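Local coordinates for protein exotoxin 5 (PDB 3R2I) that is of unknown function but, as a secreted staphylococcal superantigen-like exotoxin, probably acts on host immune proteins, at residues E82-S87 with A98-L103; L156-V161 with N165-N170; Y58-L63 with R198-T203. One frame throughout, in Å; residues are numbered along the deposited sequence.

Interaction 1 of 3, residues E82-S87 with A98-L103; sequences EDYYGS and AFKVFL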
loop_
_atom_site.group_PDB
_atom_site.type_symbol
_atom_site.label_atom_id
_atom_site.label_comp_id
_atom_site.label_asym_id
_atom_site.label_seq_id
_atom_site.Cartn_x
_atom_site.Cartn_y
_atom_site.Cartn_z
ATOM N N GLU A 82 12.137 -12.890 13.463
ATOM C CA GLU A 82 12.035 -13.426 14.811
ATOM C C GLU A 82 10.580 -13.810 15.028
ATOM O O GLU A 82 9.662 -13.262 14.390
ATOM C CB GLU A 82 12.281 -12.352 15.864
ATOM C CG GLU A 82 13.594 -11.583 15.814
ATOM C CD GLU A 82 13.585 -10.376 16.770
ATOM O OE1 GLU A 82 14.065 -9.291 16.361
ATOM O OE2 GLU A 82 13.035 -10.506 17.906
ATOM N N ASP A 83 10.379 -14.666 16.020
ATOM C CA ASP A 83 9.069 -15.118 16.444
ATOM C C ASP A 83 8.398 -14.042 17.270
ATOM O O ASP A 83 9.051 -13.326 18.042
ATOM C CB ASP A 83 9.215 -16.363 17.350
ATOM C CG ASP A 83 7.877 -16.820 17.970
ATOM O OD1 ASP A 83 6.850 -16.809 17.289
ATOM O OD2 ASP A 83 7.848 -17.224 19.148
ATOM N N TYR A 84 7.088 -13.915 17.111
ATOM C CA TYR A 84 6.292 -13.006 17.958
ATOM C C TYR A 84 4.999 -13.761 18.296
ATOM O O TYR A 84 4.002 -13.675 17.578
ATOM C CB TYR A 84 6.041 -11.651 17.283
ATOM C CG TYR A 84 5.259 -10.657 18.116
ATOM C CD1 TYR A 84 5.870 -9.906 19.121
ATOM C CD2 TYR A 84 3.916 -10.455 17.881
ATOM C CE1 TYR A 84 5.118 -8.972 19.879
ATOM C CE2 TYR A 84 3.164 -9.547 18.615
ATOM C CZ TYR A 84 3.763 -8.808 19.602
ATOM O OH TYR A 84 2.976 -7.931 20.296
ATOM N N TYR A 85 5.054 -14.552 19.361
ATOM C CA TYR A 85 3.899 -15.345 19.812
ATOM C C TYR A 85 3.262 -16.133 18.673
ATOM O O TYR A 85 2.027 -16.117 18.503
ATOM C CB TYR A 85 2.855 -14.448 20.526
ATOM C CG TYR A 85 3.529 -13.603 21.550
ATOM C CD1 TYR A 85 4.122 -14.174 22.669
ATOM C CD2 TYR A 85 3.671 -12.240 21.356
ATOM C CE1 TYR A 85 4.835 -13.402 23.571
ATOM C CE2 TYR A 85 4.349 -11.468 22.278
ATOM C CZ TYR A 85 4.917 -12.050 23.378
ATOM O OH TYR A 85 5.582 -11.235 24.263
ATOM N N GLY A 86 4.114 -16.791 17.878
ATOM C CA GLY A 86 3.646 -17.607 16.750
ATOM C C GLY A 86 3.626 -16.976 15.373
ATOM O O GLY A 86 3.414 -17.677 14.395
ATOM N N SER A 87 3.762 -15.657 15.277
ATOM C CA SER A 87 3.847 -15.004 13.962
ATOM C C SER A 87 5.308 -14.620 13.778
ATOM O O SER A 87 6.000 -14.271 14.761
ATOM C CB SER A 87 3.043 -13.710 13.865
ATOM O OG SER A 87 1.674 -13.868 14.120
ATOM N N ALA A 98 10.314 2.614 15.773
ATOM C CA ALA A 98 10.537 1.177 15.880
ATOM C C ALA A 98 9.404 0.537 15.103
ATOM O O ALA A 98 8.250 0.938 15.190
ATOM C CB ALA A 98 10.548 0.720 17.319
ATOM N N PHE A 99 9.763 -0.422 14.289
ATOM C CA PHE A 99 8.841 -1.077 13.438
ATOM C C PHE A 99 8.772 -2.583 13.725
ATOM O O PHE A 99 9.765 -3.190 14.091
ATOM C CB PHE A 99 9.313 -0.850 11.996
ATOM C CG PHE A 99 9.256 0.603 11.546
ATOM C CD1 PHE A 99 8.085 1.131 11.027
ATOM C CD2 PHE A 99 10.363 1.415 11.607
ATOM C CE1 PHE A 99 8.026 2.461 10.572
ATOM C CE2 PHE A 99 10.297 2.753 11.174
ATOM C CZ PHE A 99 9.123 3.263 10.663
ATOM N N LYS A 100 7.592 -3.157 13.575
ATOM C CA LYS A 100 7.397 -4.597 13.730
ATOM C C LYS A 100 6.565 -5.013 12.515
ATOM O O LYS A 100 5.384 -4.729 12.435
ATOM C CB LYS A 100 6.776 -4.969 15.085
ATOM C CG LYS A 100 6.428 -6.465 15.202
ATOM C CD LYS A 100 5.891 -6.861 16.582
ATOM C CE LYS A 100 6.995 -7.229 17.634
ATOM N NZ LYS A 100 7.883 -6.206 18.202
ATOM N N VAL A 101 7.224 -5.623 11.526
ATOM C CA VAL A 101 6.575 -5.998 10.276
ATOM C C VAL A 101 6.266 -7.479 10.253
ATOM O O VAL A 101 7.177 -8.313 10.312
ATOM C CB VAL A 101 7.440 -5.563 9.096
ATOM C CG1 VAL A 101 6.753 -5.892 7.750
ATOM C CG2 VAL A 101 7.695 -4.061 9.193
ATOM N N PHE A 102 4.967 -7.788 10.188
ATOM C CA PHE A 102 4.475 -9.164 10.232
ATOM C C PHE A 102 4.615 -9.830 8.890
ATOM O O PHE A 102 4.474 -9.176 7.832
ATOM C CB PHE A 102 3.011 -9.223 10.710
ATOM C CG PHE A 102 2.842 -8.923 12.169
ATOM C CD1 PHE A 102 3.046 -7.636 12.666
ATOM C CD2 PHE A 102 2.497 -9.913 13.061
ATOM C CE1 PHE A 102 2.927 -7.359 14.024
ATOM C CE2 PHE A 102 2.376 -9.639 14.433
ATOM C CZ PHE A 102 2.585 -8.362 14.910
ATOM N N LEU A 103 4.945 -11.119 8.945
ATOM C CA LEU A 103 5.114 -11.957 7.772
ATOM C C LEU A 103 4.073 -13.035 7.913
ATOM O O LEU A 103 4.102 -13.830 8.839
ATOM C CB LEU A 103 6.510 -12.541 7.735
ATOM C CG LEU A 103 7.657 -11.528 7.833
ATOM C CD1 LEU A 103 9.012 -12.280 8.069
ATOM C CD2 LEU A 103 7.663 -10.689 6.569
#
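Y84 meets K100 and F102 on the outer surface of the OB-fold domain, where the turn of the hairpin 77-84/87-94 comes over strand 97-103, which pairs with the hairpin's second strand. That second strand, beginning at S87, separates Y84's strand from 97-103. The two segments share no hydrogen bond; side chains alone make the contact.

In the Y84 side chain CG lies anti to the backbone N (chi1 -179°), which swings the ring out toward strand 97-103. There the methylenes of K100 cross one face at about a right angle: CD sits 3.9 Å from the centroid of the Y84 ring, almost on its normal, in a CH-pi contact, and K100 CE comes to 3.3 Å from Y84 CD1. Bends at chi3 and chi4 turn the lysine's end, and NZ hydrogen-bonds N91, leaving its apolar shaft for the tyrosine. The opposite face of the Y84 ring carries CD2 of the next residue, Y85. F102 comes to another part of the ring, the two planes nearly perpendicular at 89° and the centroids 5.7 Å apart, an oblique pairing in which Y84 CD2 is 3.9 Å from F102 CE2. V89 touches all three side chains from the intervening strand.

A type I' turn, Y84 to S87, joins the two strands of the hairpin. G86 suits it, with a positive phi that would press a CB against the preceding carbonyl, and its N-H is held by D83 OD1 in an Asx motif. At the last position of the turn, the small side chain of S87 can lie close to the phenylalanine, S87 CB standing 3.9 Å from F102 CD2.

Interaction 2 of 3, residues L156-V161 with N165-N170; sequences LQVKKV and NGFSIN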
loop_
_atom_site.group_PDB
_atom_site.type_symbol
_atom_site.label_atom_id
_atom_site.label_comp_id
_atom_site.label_asym_id
_atom_site.label_seq_id
_atom_site.Cartn_x
_atom_site.Cartn_y
_atom_site.Cartn_z
ATOM N N LEU A 156 -3.043 8.588 -13.708
ATOM C CA LEU A 156 -4.003 8.173 -12.696
ATOM C C LEU A 156 -5.239 8.997 -12.943
ATOM O O LEU A 156 -5.151 10.228 -12.944
ATOM C CB LEU A 156 -3.457 8.436 -11.279
ATOM C CG LEU A 156 -4.344 8.221 -10.026
ATOM C CD1 LEU A 156 -4.892 6.816 -9.905
ATOM C CD2 LEU A 156 -3.558 8.587 -8.763
ATOM N N GLN A 157 -6.344 8.326 -13.260
ATOM C CA GLN A 157 -7.613 8.979 -13.505
ATOM C C GLN A 157 -8.622 8.482 -12.517
ATOM O O GLN A 157 -8.689 7.295 -12.272
ATOM C CB GLN A 157 -8.216 8.630 -14.869
ATOM C CG GLN A 157 -7.715 9.395 -16.016
ATOM C CD GLN A 157 -8.704 9.330 -17.185
ATOM O OE1 GLN A 157 -9.327 8.291 -17.433
ATOM N NE2 GLN A 157 -8.854 10.454 -17.898
ATOM N N VAL A 158 -9.412 9.389 -11.974
ATOM C CA VAL A 158 -10.477 9.049 -11.067
ATOM C C VAL A 158 -11.734 9.415 -11.839
ATOM O O VAL A 158 -11.846 10.545 -12.349
ATOM C CB VAL A 158 -10.417 9.849 -9.785
ATOM C CG1 VAL A 158 -11.565 9.402 -8.842
ATOM C CG2 VAL A 158 -9.020 9.727 -9.128
ATOM N N LYS A 159 -12.645 8.458 -11.977
ATOM C CA LYS A 159 -13.848 8.701 -12.728
ATOM C C LYS A 159 -15.142 8.105 -12.216
ATOM O O LYS A 159 -15.169 7.161 -11.442
ATOM C CB LYS A 159 -13.653 8.295 -14.176
ATOM C CG LYS A 159 -13.052 6.967 -14.438
ATOM C CD LYS A 159 -12.886 6.741 -15.962
ATOM C CE LYS A 159 -11.878 5.608 -16.305
ATOM N NZ LYS A 159 -12.121 4.241 -15.690
ATOM N N LYS A 160 -16.221 8.738 -12.625
ATOM C CA LYS A 160 -17.550 8.229 -12.355
ATOM C C LYS A 160 -18.135 8.121 -13.749
ATOM O O LYS A 160 -18.320 9.134 -14.448
ATOM C CB LYS A 160 -18.378 9.165 -11.470
ATOM C CG LYS A 160 -19.863 8.758 -11.406
ATOM C CD LYS A 160 -20.629 9.596 -10.378
ATOM C CE LYS A 160 -20.075 9.423 -8.960
ATOM N NZ LYS A 160 -20.114 7.996 -8.524
ATOM N N VAL A 161 -18.440 6.904 -14.161
ATOM C CA VAL A 161 -18.918 6.710 -15.517
ATOM C C VAL A 161 -20.196 5.844 -15.583
ATOM O O VAL A 161 -20.584 5.421 -16.651
ATOM C CB VAL A 161 -17.735 6.100 -16.349
ATOM C CG1 VAL A 161 -17.394 4.693 -15.849
ATOM C CG2 VAL A 161 -18.051 6.082 -17.853
ATOM N N ASN A 165 -24.672 12.069 -15.695
ATOM C CA ASN A 165 -23.742 13.121 -15.347
ATOM C C ASN A 165 -22.584 12.503 -14.588
ATOM O O ASN A 165 -22.776 12.024 -13.477
ATOM C CB ASN A 165 -24.420 14.147 -14.441
ATOM C CG ASN A 165 -25.511 14.937 -15.137
ATOM O OD1 ASN A 165 -25.285 15.608 -16.167
ATOM N ND2 ASN A 165 -26.698 14.922 -14.534
ATOM N N GLY A 166 -21.396 12.476 -15.190
ATOM C CA GLY A 166 -20.225 11.922 -14.535
ATOM C C GLY A 166 -19.015 12.844 -14.632
ATOM O O GLY A 166 -19.130 14.046 -14.919
ATOM N N PHE A 167 -17.849 12.275 -14.357
ATOM C CA PHE A 167 -16.637 13.024 -14.412
ATOM C C PHE A 167 -15.486 12.136 -14.623
ATOM O O PHE A 167 -15.567 10.951 -14.358
ATOM C CB PHE A 167 -16.427 13.848 -13.152
ATOM C CG PHE A 167 -16.348 13.047 -11.868
ATOM C CD1 PHE A 167 -17.431 12.975 -11.022
ATOM C CD2 PHE A 167 -15.138 12.461 -11.461
ATOM C CE1 PHE A 167 -17.354 12.274 -9.815
ATOM C CE2 PHE A 167 -15.045 11.794 -10.300
ATOM C CZ PHE A 167 -16.171 11.685 -9.451
ATOM N N SER A 168 -14.402 12.744 -15.071
ATOM C CA SER A 168 -13.139 12.065 -15.293
ATOM C C SER A 168 -12.024 13.071 -14.970
ATOM O O SER A 168 -11.981 14.136 -15.553
ATOM C CB SER A 168 -13.065 11.564 -16.741
ATOM O OG SER A 168 -11.830 10.902 -16.913
ATOM N N ILE A 169 -11.144 12.760 -14.035
ATOM C CA ILE A 169 -10.111 13.707 -13.595
ATOM C C ILE A 169 -8.737 13.059 -13.439
ATOM O O ILE A 169 -8.606 12.023 -12.788
ATOM C CB ILE A 169 -10.512 14.271 -12.212
ATOM C CG1 ILE A 169 -11.799 15.100 -12.316
ATOM C CG2 ILE A 169 -9.401 15.107 -11.535
ATOM C CD1 ILE A 169 -12.419 15.372 -10.974
ATOM N N ASN A 170 -7.718 13.667 -14.040
ATOM C CA ASN A 170 -6.343 13.200 -13.903
ATOM C C ASN A 170 -5.717 13.728 -12.640
ATOM O O ASN A 170 -5.972 14.870 -12.230
ATOM C CB ASN A 170 -5.505 13.634 -15.113
ATOM C CG ASN A 170 -5.667 12.680 -16.282
ATOM O OD1 ASN A 170 -5.173 11.574 -16.229
ATOM N ND2 ASN A 170 -6.336 13.108 -17.332
HETATM O O HOH W 1 -2.482 11.347 -14.587
#
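V158 and I169 form a hydrogen-bonded pair in an antiparallel two-strand contact at one margin of the five-stranded sheet, strand 167-172 being outermost within the chain. Each donates to the other: V158 N to I169 O at 2.9 Å, with an N-H...O angle of 167°, and I169 N back to V158 O. K160 and F167 make the second such pair, K160 N reaching F167 O at 2.9 Å and F167 N reaching K160 O at 3.2 Å.

This is the opening hairpin of the beta-grasp domain, and its two faces differ. V158, F167 and I169 face helix 182-197, where all three touch Y197. F167 CG is wedged between its backbone N and carbonyl carbon (chi1 60°), which lays the ring across the neighbouring strand: K160 CB lies over one face, 3.9 Å from the centroid of the F167 ring. A lysine fits here because its methylenes serve the ring while NZ continues to L248 O.

Polar side chains occupy the other face. Q157 CG packs 3.4 Å from N170 OD1, the two amide planes 40° apart. A water accepts from L156 N and lies 3.2 Å from N170 OD1, to which it can donate. K159 lays CB against F167 O, 3.3 Å away, before its chain leads off to N247.

Interaction 3 of 3, residues Y58-L63 with R198-T203; sequences YYINML and RLYKGT
A tight turn at the C-terminal end of the beta-grasp helix 182-197 meets the N-terminal helix 57-68 through Y200, I60 and L63. R198, with positive phi, is the first residue to leave the helix, and a type II turn runs from it to K201. R198 O accepts from both K201 N and T203 N, which arrive from opposite faces of its carbonyl plane; this double grip fixes the loop that carries the tyrosine.

Y200 stands with its ring between two leucines. On one face L63 CB lies 3.7 Å from the centroid of the Y200 ring, 12° off the normal, a CH-pi contact over the centre. L63 CD1 reaches farther along, 3.7 Å from Y200 CE1, while the opposite face is covered by CG of L199. Branched aliphatic chains suit both places, as they spread over a flat ring without asking for a polar partner. I60, one turn before L63, contributes its CG2 branch. The CG2 methyl, set opposite the backbone N by chi1, approaches the root of the tyrosine obliquely, 3.6 Å from Y200 CB and 3.5 Å from Y200 O.

The ring is largely buried, but its hydroxyl is provided for: Y200 OH hydrogen-bonds L223 O and R190 NH1, so the ring is held at its far end as well as across its faces. G202, with phi 134°, suits a backbone that would jam a CB against the preceding carbonyl.

H64 of helix 57-68 and I194 of helix 182-197 also touch Y200, which thus lies between these two helices, with the loop residue D205 beside it and strand 207-213 following in the chain.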
loop_
_atom_site.group_PDB
_atom_site.type_symbol
_atom_site.label_atom_id
_atom_site.label_comp_id
_atom_site.label_asym_id
_atom_site.label_seq_id
_atom_site.Cartn_x
_atom_site.Cartn_y
_atom_site.Cartn_z
ATOM N N TYR A 58 -20.286 1.174 10.665
ATOM C CA TYR A 58 -19.016 1.069 11.419
ATOM C C TYR A 58 -17.824 0.614 10.560
ATOM O O TYR A 58 -16.685 1.002 10.825
ATOM C CB TYR A 58 -19.160 0.123 12.624
ATOM C CG TYR A 58 -20.227 0.535 13.624
ATOM C CD1 TYR A 58 -19.911 1.315 14.739
ATOM C CD2 TYR A 58 -21.561 0.141 13.452
ATOM C CE1 TYR A 58 -20.898 1.690 15.663
ATOM C CE2 TYR A 58 -22.551 0.512 14.361
ATOM C CZ TYR A 58 -22.216 1.283 15.465
ATOM O OH TYR A 58 -23.206 1.641 16.361
ATOM N N TYR A 59 -18.077 -0.208 9.543
ATOM C CA TYR A 59 -17.004 -0.695 8.675
ATOM C C TYR A 59 -16.365 0.453 7.843
ATOM O O TYR A 59 -15.139 0.498 7.688
ATOM C CB TYR A 59 -17.492 -1.847 7.773
ATOM C CG TYR A 59 -16.347 -2.566 7.071
ATOM C CD1 TYR A 59 -15.609 -3.565 7.727
ATOM C CD2 TYR A 59 -15.993 -2.246 5.765
ATOM C CE1 TYR A 59 -14.530 -4.212 7.089
ATOM C CE2 TYR A 59 -14.926 -2.897 5.120
ATOM C CZ TYR A 59 -14.198 -3.869 5.786
ATOM O OH TYR A 59 -13.150 -4.496 5.147
ATOM N N ILE A 60 -17.197 1.359 7.323
ATOM C CA ILE A 60 -16.746 2.536 6.553
ATOM C C ILE A 60 -15.945 3.546 7.431
ATOM O O ILE A 60 -14.972 4.130 6.951
ATOM C CB ILE A 60 -17.932 3.209 5.805
ATOM C CG1 ILE A 60 -18.397 2.293 4.652
ATOM C CG2 ILE A 60 -17.520 4.582 5.275
ATOM C CD1 ILE A 60 -19.699 2.743 3.923
ATOM N N ASN A 61 -16.348 3.730 8.697
ATOM C CA ASN A 61 -15.606 4.574 9.625
ATOM C C ASN A 61 -14.233 3.933 9.827
ATOM O O ASN A 61 -13.226 4.617 10.018
ATOM C CB ASN A 61 -16.271 4.662 11.007
ATOM C CG ASN A 61 -17.552 5.463 11.008
ATOM O OD1 ASN A 61 -17.921 6.098 10.014
ATOM N ND2 ASN A 61 -18.237 5.469 12.164
ATOM N N MET A 62 -14.217 2.609 9.867
ATOM C CA MET A 62 -12.972 1.862 10.020
ATOM C C MET A 62 -12.053 2.096 8.815
ATOM O O MET A 62 -10.871 2.378 8.953
ATOM C CB MET A 62 -13.294 0.374 10.176
ATOM C CG MET A 62 -12.067 -0.555 10.312
ATOM S SD MET A 62 -11.167 -0.953 8.776
ATOM C CE MET A 62 -12.500 -1.784 7.871
ATOM N N LEU A 63 -12.602 1.953 7.623
ATOM C CA LEU A 63 -11.842 2.201 6.396
ATOM C C LEU A 63 -11.257 3.614 6.389
ATOM O O LEU A 63 -10.097 3.791 6.110
ATOM C CB LEU A 63 -12.711 1.978 5.167
ATOM C CG LEU A 63 -13.072 0.507 4.906
ATOM C CD1 LEU A 63 -14.130 0.359 3.814
ATOM C CD2 LEU A 63 -11.803 -0.317 4.584
ATOM N N ARG A 198 -13.612 12.595 -0.865
ATOM C CA ARG A 198 -14.397 12.229 0.290
ATOM C C ARG A 198 -14.863 10.768 0.335
ATOM O O ARG A 198 -15.968 10.488 0.824
ATOM C CB ARG A 198 -15.572 13.183 0.505
ATOM C CG ARG A 198 -15.129 14.605 0.749
ATOM C CD ARG A 198 -16.307 15.555 1.105
ATOM N NE ARG A 198 -16.924 15.226 2.392
ATOM C CZ ARG A 198 -16.469 15.642 3.578
ATOM N NH1 ARG A 198 -15.376 16.417 3.645
ATOM N NH2 ARG A 198 -17.107 15.290 4.706
ATOM N N LEU A 199 -14.036 9.864 -0.148
ATOM C CA LEU A 199 -14.262 8.452 0.004
ATOM C C LEU A 199 -14.362 8.107 1.462
ATOM O O LEU A 199 -13.597 8.578 2.245
ATOM C CB LEU A 199 -13.167 7.641 -0.668
ATOM C CG LEU A 199 -13.273 6.125 -0.576
ATOM C CD1 LEU A 199 -14.508 5.637 -1.248
ATOM C CD2 LEU A 199 -12.068 5.452 -1.146
ATOM N N TYR A 200 -15.353 7.303 1.789
ATOM C CA TYR A 200 -15.724 6.939 3.144
ATOM C C TYR A 200 -16.220 8.084 4.045
ATOM O O TYR A 200 -16.422 7.896 5.201
ATOM C CB TYR A 200 -14.629 6.146 3.842
ATOM C CG TYR A 200 -13.955 5.109 3.018
ATOM C CD1 TYR A 200 -14.661 4.203 2.272
ATOM C CD2 TYR A 200 -12.607 5.018 3.003
ATOM C CE1 TYR A 200 -14.043 3.283 1.543
ATOM C CE2 TYR A 200 -11.991 4.102 2.283
ATOM C CZ TYR A 200 -12.714 3.210 1.561
ATOM O OH TYR A 200 -12.072 2.315 0.823
ATOM N N LYS A 201 -16.399 9.273 3.515
ATOM C CA LYS A 201 -17.013 10.329 4.258
ATOM C C LYS A 201 -17.821 11.155 3.354
ATOM O O LYS A 201 -17.573 12.278 3.220
ATOM C CB LYS A 201 -16.006 11.223 4.972
ATOM C CG LYS A 201 -14.768 11.567 4.194
ATOM C CD LYS A 201 -14.309 13.000 4.404
ATOM C CE LYS A 201 -12.807 13.087 4.636
ATOM N NZ LYS A 201 -12.189 14.230 3.955
ATOM N N GLY A 202 -18.785 10.586 2.699
ATOM C CA GLY A 202 -19.470 11.343 1.699
ATOM C C GLY A 202 -19.651 10.568 0.436
ATOM O O GLY A 202 -20.724 10.278 0.025
ATOM N N THR A 203 -18.559 10.208 -0.175
ATOM C CA THR A 203 -18.624 9.399 -1.342
ATOM C C THR A 203 -18.730 7.942 -1.033
ATOM O O THR A 203 -18.031 7.441 -0.220
ATOM C CB THR A 203 -17.393 9.665 -2.160
ATOM O OG1 THR A 203 -17.345 11.037 -2.449
ATOM C CG2 THR A 203 -17.369 8.922 -3.402
#

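In the fold
The three contacts sample both domains and the join between them. Interaction 1 belongs to the OB-fold domain and interaction 2 to the beta-grasp domain; their centres lie 40 Å apart on opposite sides of the chain's centre. Interaction 3 brings together segments 135 residues apart at their closest ends, setting the N-terminal helix, which leads into the OB-fold strands, against the beta-grasp domain. Its centre is 20 Å from that of interaction 2 and 29 Å from that of interaction 1. Helix 182-197 relates the nearer two: it covers the hairpin of interaction 2, and the turn after it carries Y200, leaving about 6 Å between their nearest atoms.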